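Local coordinates for protein amicyanin (Paracoccus versutus, PDB 1ID2) that carries electrons as a type 1 blue copper protein, shuttling them through a single copper ion held in a beta-barrel of the plastocyanin/azurin family, at residues Val44-Gly49 against Tyr79-Asn84; Asn55-Lys60 against Ala67-Met72; Gln1-Val6 against Phe83-Ser88. All blocks are in the same frame, centred on the assembly; numbering follows the deposited sequence.

Interaction 1 (Val44-Gly49 against Tyr79-Asn84); sequences VYWVNG and YAITFN
W46 reaches across to strand 77-83, where its CZ3 lies 3.9 Å from CG1 of I81. The edge of the same indole, at CH2, faces CE1 of F83, and the two side chains cross at about a right angle. CG2 of V44 meets CE1 of the F83 ring at 4.0 Å. The indole gets there because its CG lies anti to the carbonyl carbon (chi1 -77°), which lets the ring lean across to the other strand. There its CE3 edge comes near the backbone O of Y79. This is the tight side. V44, W46, I81 and F83 are all buried, and V103 of strand 100-105 packs against V44, W46 and F83. Y91 meets W46 edge-to-face.

The other face carries Y45 and A80 and is more open to solvent. CB of A80 sits over one face of the Y45 ring, 3.8 Å from the centroid and 20° off the normal, a CH-pi contact. Y45 is partly exposed, although A80 itself is buried, and P18 touches Y45 from a loop.

The backbones run antiparallel. V44 pairs with I81 and W46 with Y79 as hydrogen-bonded pairs. W46 N gives a 2.8 Å bond to Y79 O, and Y79 N returns one to W46 O. Between them Y45 and A80 form a non-hydrogen-bonded pair. CA of Y45 adds a CA-H...O contact of 3.1 Å to Y79 O. Such antiparallel pairing, with one face turned to the second sheet, is characteristic of the beta-sandwich of cupredoxins, the fold of the plastocyanin/azurin family.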
loop_
_atom_site.group_PDB
_atom_site.type_symbol
_atom_site.label_atom_id
_atom_site.label_comp_id
_atom_site.label_asym_id
_atom_site.label_seq_id
_atom_site.Cartn_x
_atom_site.Cartn_y
_atom_site.Cartn_z
ATOM N N VAL A 44 6.748 1.995 1.044
ATOM C CA VAL A 44 5.625 2.625 1.744
ATOM C C VAL A 44 4.989 1.540 2.581
ATOM O O VAL A 44 4.811 0.449 2.102
ATOM C CB VAL A 44 4.538 3.159 0.781
ATOM C CG1 VAL A 44 3.495 3.924 1.558
ATOM C CG2 VAL A 44 5.149 4.045 -0.278
ATOM N N TYR A 45 4.628 1.854 3.821
ATOM C CA TYR A 45 3.844 0.939 4.637
ATOM C C TYR A 45 2.448 1.494 4.817
ATOM O O TYR A 45 2.256 2.707 4.854
ATOM C CB TYR A 45 4.487 0.757 6.015
ATOM C CG TYR A 45 5.799 -0.007 5.997
ATOM C CD1 TYR A 45 6.974 0.587 5.542
ATOM C CD2 TYR A 45 5.874 -1.292 6.500
ATOM C CE1 TYR A 45 8.181 -0.092 5.581
ATOM C CE2 TYR A 45 7.084 -1.965 6.576
ATOM C CZ TYR A 45 8.225 -1.368 6.112
ATOM O OH TYR A 45 9.417 -2.054 6.189
ATOM N N TRP A 46 1.471 0.598 4.806
ATOM C CA TRP A 46 0.096 0.925 5.139
ATOM C C TRP A 46 -0.158 0.231 6.449
ATOM O O TRP A 46 0.376 -0.845 6.671
ATOM C CB TRP A 46 -0.867 0.372 4.089
ATOM C CG TRP A 46 -0.889 1.170 2.833
ATOM C CD1 TRP A 46 -1.738 2.191 2.526
ATOM C CD2 TRP A 46 0.021 1.045 1.725
ATOM N NE1 TRP A 46 -1.402 2.722 1.311
ATOM C CE2 TRP A 46 -0.334 2.045 0.803
ATOM C CE3 TRP A 46 1.080 0.180 1.432
ATOM C CZ2 TRP A 46 0.360 2.199 -0.411
ATOM C CZ3 TRP A 46 1.759 0.339 0.234
ATOM C CH2 TRP A 46 1.395 1.338 -0.672
ATOM N N VAL A 47 -0.858 0.899 7.358
ATOM C CA VAL A 47 -1.208 0.306 8.656
ATOM C C VAL A 47 -2.704 0.501 8.900
ATOM O O VAL A 47 -3.225 1.614 8.876
ATOM C CB VAL A 47 -0.424 0.969 9.833
ATOM C CG1 VAL A 47 -0.847 0.351 11.158
ATOM C CG2 VAL A 47 1.080 0.803 9.638
ATOM N N ASN A 48 -3.408 -0.605 9.072
ATOM C CA ASN A 48 -4.828 -0.577 9.304
ATOM C C ASN A 48 -5.125 -0.343 10.785
ATOM O O ASN A 48 -4.684 -1.120 11.642
ATOM C CB ASN A 48 -5.460 -1.906 8.852
ATOM C CG ASN A 48 -6.983 -1.876 8.937
ATOM O OD1 ASN A 48 -7.563 -0.822 9.103
ATOM N ND2 ASN A 48 -7.624 -3.035 8.821
ATOM N N GLY A 49 -5.844 0.729 11.076
ATOM C CA GLY A 49 -6.155 1.048 12.445
ATOM C C GLY A 49 -7.456 0.445 12.934
ATOM O O GLY A 49 -7.738 0.519 14.121
ATOM N N TYR A 79 1.485 -3.315 5.955
ATOM C CA TYR A 79 1.821 -3.936 4.677
ATOM C C TYR A 79 2.760 -3.032 3.890
ATOM O O TYR A 79 2.624 -1.807 3.933
ATOM C CB TYR A 79 0.542 -4.211 3.889
ATOM C CG TYR A 79 0.724 -5.095 2.679
ATOM C CD1 TYR A 79 0.832 -4.533 1.416
ATOM C CD2 TYR A 79 0.720 -6.485 2.788
ATOM C CE1 TYR A 79 0.923 -5.308 0.296
ATOM C CE2 TYR A 79 0.811 -7.281 1.650
ATOM C CZ TYR A 79 0.904 -6.670 0.406
ATOM O OH TYR A 79 0.950 -7.388 -0.761
ATOM N N ALA A 80 3.774 -3.635 3.267
ATOM C CA ALA A 80 4.856 -2.886 2.636
ATOM C C ALA A 80 4.971 -3.206 1.161
ATOM O O ALA A 80 4.877 -4.366 0.752
ATOM C CB ALA A 80 6.178 -3.191 3.317
ATOM N N ILE A 81 5.206 -2.162 0.381
ATOM C CA ILE A 81 5.490 -2.285 -1.029
ATOM C C ILE A 81 6.651 -1.352 -1.307
ATOM O O ILE A 81 6.618 -0.165 -0.918
ATOM C CB ILE A 81 4.275 -1.873 -1.926
ATOM C CG1 ILE A 81 3.074 -2.762 -1.642
ATOM C CG2 ILE A 81 4.648 -2.027 -3.395
ATOM C CD1 ILE A 81 1.859 -2.464 -2.504
ATOM N N THR A 82 7.675 -1.892 -1.967
ATOM C CA THR A 82 8.805 -1.108 -2.437
ATOM C C THR A 82 8.598 -0.716 -3.900
ATOM O O THR A 82 8.374 -1.573 -4.746
ATOM C CB THR A 82 10.088 -1.912 -2.283
ATOM O OG1 THR A 82 10.259 -2.235 -0.896
ATOM C CG2 THR A 82 11.290 -1.128 -2.789
ATOM N N PHE A 83 8.707 0.580 -4.184
ATOM C CA PHE A 83 8.427 1.117 -5.513
ATOM C C PHE A 83 9.739 1.412 -6.202
ATOM O O PHE A 83 10.471 2.307 -5.802
ATOM C CB PHE A 83 7.595 2.405 -5.424
ATOM C CG PHE A 83 6.152 2.163 -5.111
ATOM C CD1 PHE A 83 5.719 2.060 -3.798
ATOM C CD2 PHE A 83 5.232 1.975 -6.127
ATOM C CE1 PHE A 83 4.391 1.760 -3.518
ATOM C CE2 PHE A 83 3.897 1.683 -5.852
ATOM C CZ PHE A 83 3.480 1.572 -4.555
ATOM N N ASN A 84 10.023 0.660 -7.253
ATOM C CA ASN A 84 11.332 0.709 -7.875
ATOM C C ASN A 84 11.392 1.720 -8.985
ATOM O O ASN A 84 12.446 2.293 -9.236
ATOM C CB ASN A 84 11.706 -0.661 -8.414
ATOM C CG ASN A 84 11.728 -1.703 -7.340
ATOM O OD1 ASN A 84 12.340 -1.518 -6.285
ATOM N ND2 ASN A 84 11.022 -2.789 -7.571
#

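Interaction 2 (Asn55-Lys60 against Ala67-Met72)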
loop_
_atom_site.group_PDB
_atom_site.type_symbol
_atom_site.label_atom_id
_atom_site.label_comp_id
_atom_site.label_asym_id
_atom_site.label_seq_id
_atom_site.Cartn_x
_atom_site.Cartn_y
_atom_site.Cartn_z
ATOM N N ASN A 55 -7.105 -3.861 2.204
ATOM C CA ASN A 55 -5.862 -4.199 1.511
ATOM C C ASN A 55 -5.434 -3.075 0.577
ATOM O O ASN A 55 -5.961 -1.952 0.672
ATOM C CB ASN A 55 -5.988 -5.523 0.737
ATOM C CG ASN A 55 -6.762 -5.382 -0.564
ATOM O OD1 ASN A 55 -7.591 -4.503 -0.687
ATOM N ND2 ASN A 55 -6.562 -6.313 -1.496
ATOM N N VAL A 56 -4.342 -3.317 -0.154
ATOM C CA VAL A 56 -3.859 -2.394 -1.192
ATOM C C VAL A 56 -3.834 -3.160 -2.502
ATOM O O VAL A 56 -3.344 -4.292 -2.524
ATOM C CB VAL A 56 -2.424 -1.870 -0.858
ATOM C CG1 VAL A 56 -1.832 -1.102 -2.024
ATOM C CG2 VAL A 56 -2.493 -0.952 0.333
ATOM N N ALA A 57 -4.549 -2.649 -3.512
ATOM C CA ALA A 57 -4.648 -3.313 -4.815
ATOM C C ALA A 57 -4.470 -2.364 -6.003
ATOM O O ALA A 57 -4.631 -1.137 -5.883
ATOM C CB ALA A 57 -5.981 -4.063 -4.930
ATOM N N PHE A 58 -3.975 -2.924 -7.101
ATOM C CA PHE A 58 -3.676 -2.151 -8.307
ATOM C C PHE A 58 -4.389 -2.866 -9.454
ATOM O O PHE A 58 -4.438 -4.095 -9.482
ATOM C CB PHE A 58 -2.156 -2.097 -8.589
ATOM C CG PHE A 58 -1.320 -1.385 -7.507
ATOM C CD1 PHE A 58 -1.142 -0.014 -7.528
ATOM C CD2 PHE A 58 -0.713 -2.102 -6.482
ATOM C CE1 PHE A 58 -0.390 0.635 -6.534
ATOM C CE2 PHE A 58 0.039 -1.456 -5.496
ATOM C CZ PHE A 58 0.197 -0.097 -5.521
ATOM N N LYS A 59 -5.085 -2.101 -10.289
ATOM C CA LYS A 59 -5.671 -2.628 -11.527
ATOM C C LYS A 59 -4.552 -3.072 -12.484
ATOM O O LYS A 59 -3.378 -2.760 -12.271
ATOM C CB LYS A 59 -6.510 -1.545 -12.228
ATOM C CG LYS A 59 -7.758 -1.064 -11.487
ATOM C CD LYS A 59 -8.910 -2.014 -11.728
ATOM C CE LYS A 59 -10.097 -1.723 -10.826
ATOM N NZ LYS A 59 -10.847 -2.989 -10.532
ATOM N N LYS A 60 -4.943 -3.694 -13.595
ATOM C CA LYS A 60 -3.997 -4.130 -14.617
ATOM C C LYS A 60 -3.258 -2.923 -15.168
ATOM O O LYS A 60 -3.863 -1.873 -15.391
ATOM C CB LYS A 60 -4.728 -4.812 -15.777
ATOM C CG LYS A 60 -4.664 -6.333 -15.776
ATOM C CD LYS A 60 -4.671 -6.906 -17.199
ATOM C CE LYS A 60 -5.653 -6.174 -18.119
ATOM N NZ LYS A 60 -7.088 -6.310 -17.705
ATOM N N ALA A 67 -2.834 -7.379 -12.750
ATOM C CA ALA A 67 -3.383 -6.782 -11.541
ATOM C C ALA A 67 -2.669 -7.337 -10.316
ATOM O O ALA A 67 -2.276 -8.514 -10.292
ATOM C CB ALA A 67 -4.872 -7.078 -11.439
ATOM N N PHE A 68 -2.618 -6.516 -9.269
ATOM C CA PHE A 68 -2.005 -6.884 -7.997
ATOM C C PHE A 68 -2.987 -6.647 -6.841
ATOM O O PHE A 68 -3.523 -5.555 -6.679
ATOM C CB PHE A 68 -0.711 -6.075 -7.784
ATOM C CG PHE A 68 0.045 -6.460 -6.543
ATOM C CD1 PHE A 68 -0.171 -5.777 -5.347
ATOM C CD2 PHE A 68 0.826 -7.608 -6.522
ATOM C CE1 PHE A 68 0.356 -6.246 -4.156
ATOM C CE2 PHE A 68 1.365 -8.089 -5.325
ATOM C CZ PHE A 68 1.124 -7.413 -4.142
ATOM N N ARG A 69 -3.247 -7.690 -6.063
ATOM C CA ARG A 69 -4.116 -7.575 -4.915
ATOM C C ARG A 69 -3.331 -7.947 -3.676
ATOM O O ARG A 69 -2.919 -9.086 -3.541
ATOM C CB ARG A 69 -5.294 -8.520 -5.066
ATOM C CG ARG A 69 -6.488 -8.142 -4.222
ATOM C CD ARG A 69 -7.112 -9.356 -3.554
ATOM N NE ARG A 69 -6.530 -9.595 -2.235
ATOM C CZ ARG A 69 -7.227 -9.744 -1.109
ATOM N NH1 ARG A 69 -8.557 -9.667 -1.109
ATOM N NH2 ARG A 69 -6.591 -10.055 0.012
ATOM N N GLY A 70 -3.119 -6.992 -2.780
ATOM C CA GLY A 70 -2.382 -7.279 -1.563
ATOM C C GLY A 70 -3.262 -8.100 -0.641
ATOM O O GLY A 70 -4.480 -8.091 -0.789
ATOM N N GLU A 71 -2.666 -8.786 0.323
ATOM C CA GLU A 71 -3.436 -9.520 1.324
ATOM C C GLU A 71 -4.119 -8.553 2.289
ATOM O O GLU A 71 -3.651 -7.423 2.478
ATOM C CB GLU A 71 -2.512 -10.458 2.100
ATOM C CG GLU A 71 -2.216 -11.766 1.377
ATOM C CD GLU A 71 -1.469 -12.771 2.248
ATOM O OE1 GLU A 71 -1.848 -12.974 3.426
ATOM O OE2 GLU A 71 -0.507 -13.383 1.742
ATOM N N MET A 72 -5.258 -8.976 2.839
ATOM C CA MET A 72 -6.040 -8.172 3.805
ATOM C C MET A 72 -5.341 -7.982 5.163
ATOM O O MET A 72 -4.760 -8.927 5.693
ATOM C CB MET A 72 -7.406 -8.822 4.049
ATOM C CG MET A 72 -8.224 -9.089 2.784
ATOM S SD MET A 72 -8.654 -7.602 1.869
ATOM C CE MET A 72 -9.505 -6.805 3.122
HETATM O O HOH W 1 -2.779 -5.519 1.209
#
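Two groups meet at the backbone O of G70. ND2 of N55 donates to O of G70 at 2.8 Å with a nearly straight N-H...O angle of 167°. The acceptor lies in the N55 amide plane, while ND2 is tilted from the carbonyl plane of G70. NE of R69 lies 2.9 Å from O of G70. The amide reaches this oxygen with CG between the backbone N and the carbonyl carbon, chi1 77°. ND2 also sits over one face of the R69 guanidinium, with the two planes 57° apart. SD of M72 packs against the root of the N55 side chain, 3.6 Å from CB of N55.

N55 follows the copper ligand H54, and its OD1 takes a bond from T94 N, next to the ligand C93. The amide thus ties this hairpin to the copper-site loop, in keeping with the second-shell asparagine of type 1 copper sites. The hairpin itself is short and antiparallel, strand 57-58 against strand 68-69. F58 and F68 form its hydrogen-bonded pair, and G70 N bonds to V56 O.

The F58 and F68 side chains lie side by side and point the same way. CD1 of F68 meets the edge of the F58 ring, 3.9 Å from CD2. F58 also packs on I81 and F83 of strand 77-83. At the exposed end, CG of K60 lies 3.7 Å from N of A67.

Interaction 3 (Gln1-Val6 against Phe83-Ser88)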
loop_
_atom_site.group_PDB
_atom_site.type_symbol
_atom_site.label_atom_id
_atom_site.label_comp_id
_atom_site.label_asym_id
_atom_site.label_seq_id
_atom_site.Cartn_x
_atom_site.Cartn_y
_atom_site.Cartn_z
ATOM N N GLN A 1 9.608 -7.217 -14.807
ATOM C CA GLN A 1 8.314 -7.820 -14.379
ATOM C C GLN A 1 7.420 -6.728 -13.796
ATOM O O GLN A 1 6.703 -6.055 -14.533
ATOM C CB GLN A 1 8.541 -8.925 -13.331
ATOM C CG GLN A 1 9.810 -9.758 -13.513
ATOM C CD GLN A 1 9.980 -10.278 -14.928
ATOM O OE1 GLN A 1 10.345 -9.526 -15.831
ATOM N NE2 GLN A 1 9.719 -11.560 -15.127
ATOM N N ASP A 2 7.584 -6.464 -12.504
ATOM C CA ASP A 2 6.769 -5.487 -11.794
ATOM C C ASP A 2 7.588 -4.203 -11.549
ATOM O O ASP A 2 8.819 -4.241 -11.391
ATOM C CB ASP A 2 6.293 -6.074 -10.439
ATOM C CG ASP A 2 4.881 -6.712 -10.500
ATOM O OD1 ASP A 2 4.776 -7.939 -10.731
ATOM O OD2 ASP A 2 3.886 -6.024 -10.169
ATOM N N LYS A 3 6.891 -3.074 -11.546
ATOM C CA LYS A 3 7.408 -1.809 -11.041
ATOM C C LYS A 3 7.673 -1.810 -9.523
ATOM O O LYS A 3 8.085 -0.797 -8.972
ATOM C CB LYS A 3 6.400 -0.705 -11.350
ATOM C CG LYS A 3 6.615 -0.013 -12.665
ATOM C CD LYS A 3 6.182 -0.881 -13.825
ATOM C CE LYS A 3 6.042 -0.030 -15.088
ATOM N NZ LYS A 3 5.206 1.207 -14.895
ATOM N N ILE A 4 7.294 -2.884 -8.837
ATOM C CA ILE A 4 7.308 -2.924 -7.379
ATOM C C ILE A 4 7.959 -4.202 -6.854
ATOM O O ILE A 4 8.120 -5.182 -7.580
ATOM C CB ILE A 4 5.874 -2.825 -6.791
ATOM C CG1 ILE A 4 5.040 -4.025 -7.232
ATOM C CG2 ILE A 4 5.217 -1.529 -7.225
ATOM C CD1 ILE A 4 3.711 -4.167 -6.484
ATOM N N THR A 5 8.346 -4.174 -5.585
ATOM C CA THR A 5 8.840 -5.361 -4.898
ATOM C C THR A 5 8.049 -5.547 -3.612
ATOM O O THR A 5 7.876 -4.611 -2.809
ATOM C CB THR A 5 10.365 -5.243 -4.556
ATOM O OG1 THR A 5 11.117 -5.045 -5.760
ATOM C CG2 THR A 5 10.876 -6.504 -3.875
ATOM N N VAL A 6 7.504 -6.744 -3.459
ATOM C CA VAL A 6 6.780 -7.077 -2.254
ATOM C C VAL A 6 7.565 -8.052 -1.386
ATOM O O VAL A 6 7.719 -9.233 -1.734
ATOM C CB VAL A 6 5.371 -7.588 -2.575
ATOM C CG1 VAL A 6 4.616 -7.880 -1.303
ATOM C CG2 VAL A 6 4.643 -6.522 -3.391
ATOM N N PHE A 83 8.707 0.580 -4.184
ATOM C CA PHE A 83 8.427 1.117 -5.513
ATOM C C PHE A 83 9.739 1.412 -6.202
ATOM O O PHE A 83 10.471 2.307 -5.802
ATOM C CB PHE A 83 7.595 2.405 -5.424
ATOM C CG PHE A 83 6.152 2.163 -5.111
ATOM C CD1 PHE A 83 5.719 2.060 -3.798
ATOM C CD2 PHE A 83 5.232 1.975 -6.127
ATOM C CE1 PHE A 83 4.391 1.760 -3.518
ATOM C CE2 PHE A 83 3.897 1.683 -5.852
ATOM C CZ PHE A 83 3.480 1.572 -4.555
ATOM N N ASN A 84 10.023 0.660 -7.253
ATOM C CA ASN A 84 11.332 0.709 -7.875
ATOM C C ASN A 84 11.392 1.720 -8.985
ATOM O O ASN A 84 12.446 2.293 -9.236
ATOM C CB ASN A 84 11.706 -0.661 -8.414
ATOM C CG ASN A 84 11.728 -1.703 -7.340
ATOM O OD1 ASN A 84 12.340 -1.518 -6.285
ATOM N ND2 ASN A 84 11.022 -2.789 -7.571
ATOM N N GLU A 85 10.263 1.961 -9.641
ATOM C CA GLU A 85 10.247 2.866 -10.778
ATOM C C GLU A 85 9.475 4.163 -10.530
ATOM O O GLU A 85 8.375 4.133 -9.979
ATOM C CB GLU A 85 9.668 2.147 -11.991
ATOM C CG GLU A 85 10.643 1.253 -12.725
ATOM C CD GLU A 85 10.166 0.940 -14.127
ATOM O OE1 GLU A 85 10.037 1.884 -14.943
ATOM O OE2 GLU A 85 9.853 -0.240 -14.391
ATOM N N ALA A 86 10.021 5.275 -11.035
ATOM C CA ALA A 86 9.344 6.582 -11.109
ATOM C C ALA A 86 7.981 6.528 -11.814
ATOM O O ALA A 86 7.839 5.821 -12.803
ATOM C CB ALA A 86 10.250 7.576 -11.821
ATOM N N GLY A 87 6.997 7.280 -11.315
ATOM C CA GLY A 87 5.651 7.248 -11.882
ATOM C C GLY A 87 4.514 7.610 -10.927
ATOM O O GLY A 87 4.782 8.068 -9.824
ATOM N N SER A 88 3.254 7.446 -11.359
ATOM C CA SER A 88 2.075 7.603 -10.484
ATOM C C SER A 88 1.265 6.318 -10.413
ATOM O O SER A 88 0.760 5.846 -11.434
ATOM C CB SER A 88 1.147 8.716 -10.980
ATOM O OG SER A 88 1.800 9.955 -10.950
#
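I4 lies alongside F83, both side chains pointing the same way. CG2 of I4 touches CD2 and CE2 of F83, 3.7 Å from CD2 of F83. The branch is set by a chi1 of 63°, which leaves CG2 anti to the carbonyl carbon and puts CG1 between the backbone N and the carbonyl carbon. I4 and F83 form an antiparallel non-hydrogen-bonded pair, with strand 4-13 outermost beside 77-83 in the five-stranded sheet of the cupredoxin sandwich.

Polar contacts follow on the outside. N84 donates through its backbone N to K3 O, 3.0 Å away. CG of N84 is anti to the carbonyl carbon (chi1 -59°), and this carries ND2 to T5 OG1. The bond from ND2 of N84 to OG1 of T5 is 2.9 Å long and close to straight, 169°. T5 OG1 lies in the amide plane of N84, and the two side chains cross at about a right angle. ND2 of N84 also comes 3.4 Å from the carbonyl C of I4. Replacing N84 with an alanine would probably leave T5 OG1 without this donor and open a gap beside the I4 backbone.

K3 and E85 cross obliquely at the solvent side. The methylene CG of K3 rests 3.7 Å from OE2 of E85. The K3 chain bends at chi2 and chi4, whereas that of E85 is extended beyond CG. Their charged ends stay apart, with K3 NZ 4.9 Å from E85 OE1.

The segment 1-6 is thus fastened to the end of strand 77-83 and the turn that follows it by one apolar pair and two neutral hydrogen bonds. The opposite charges of K3 and E85 may attract, but only loosely and at a distance.

Interaction 1 is the core contact. It pairs two neighbouring strands of the main sheet and buries apolar and aromatic side chains, with backbone bonds as its polar part. Interaction 3 continues from the same strand 77-83 and shares F83 and N84. It brings in the edge strand 4-13 at the surface, where an amide-hydroxyl bond joins the packing. Interaction 2 is a separate two-stranded hairpin, partly buried: V56 and F58 face the core; K59, K60 and A67 are exposed. It lies in the loop interaction 1 closes, its amide serving the copper end. The three meet in an apolar layer: I81 touches F58, W46 touches V56, and F58 touches F83. V6 packs on F68 nearer the surface.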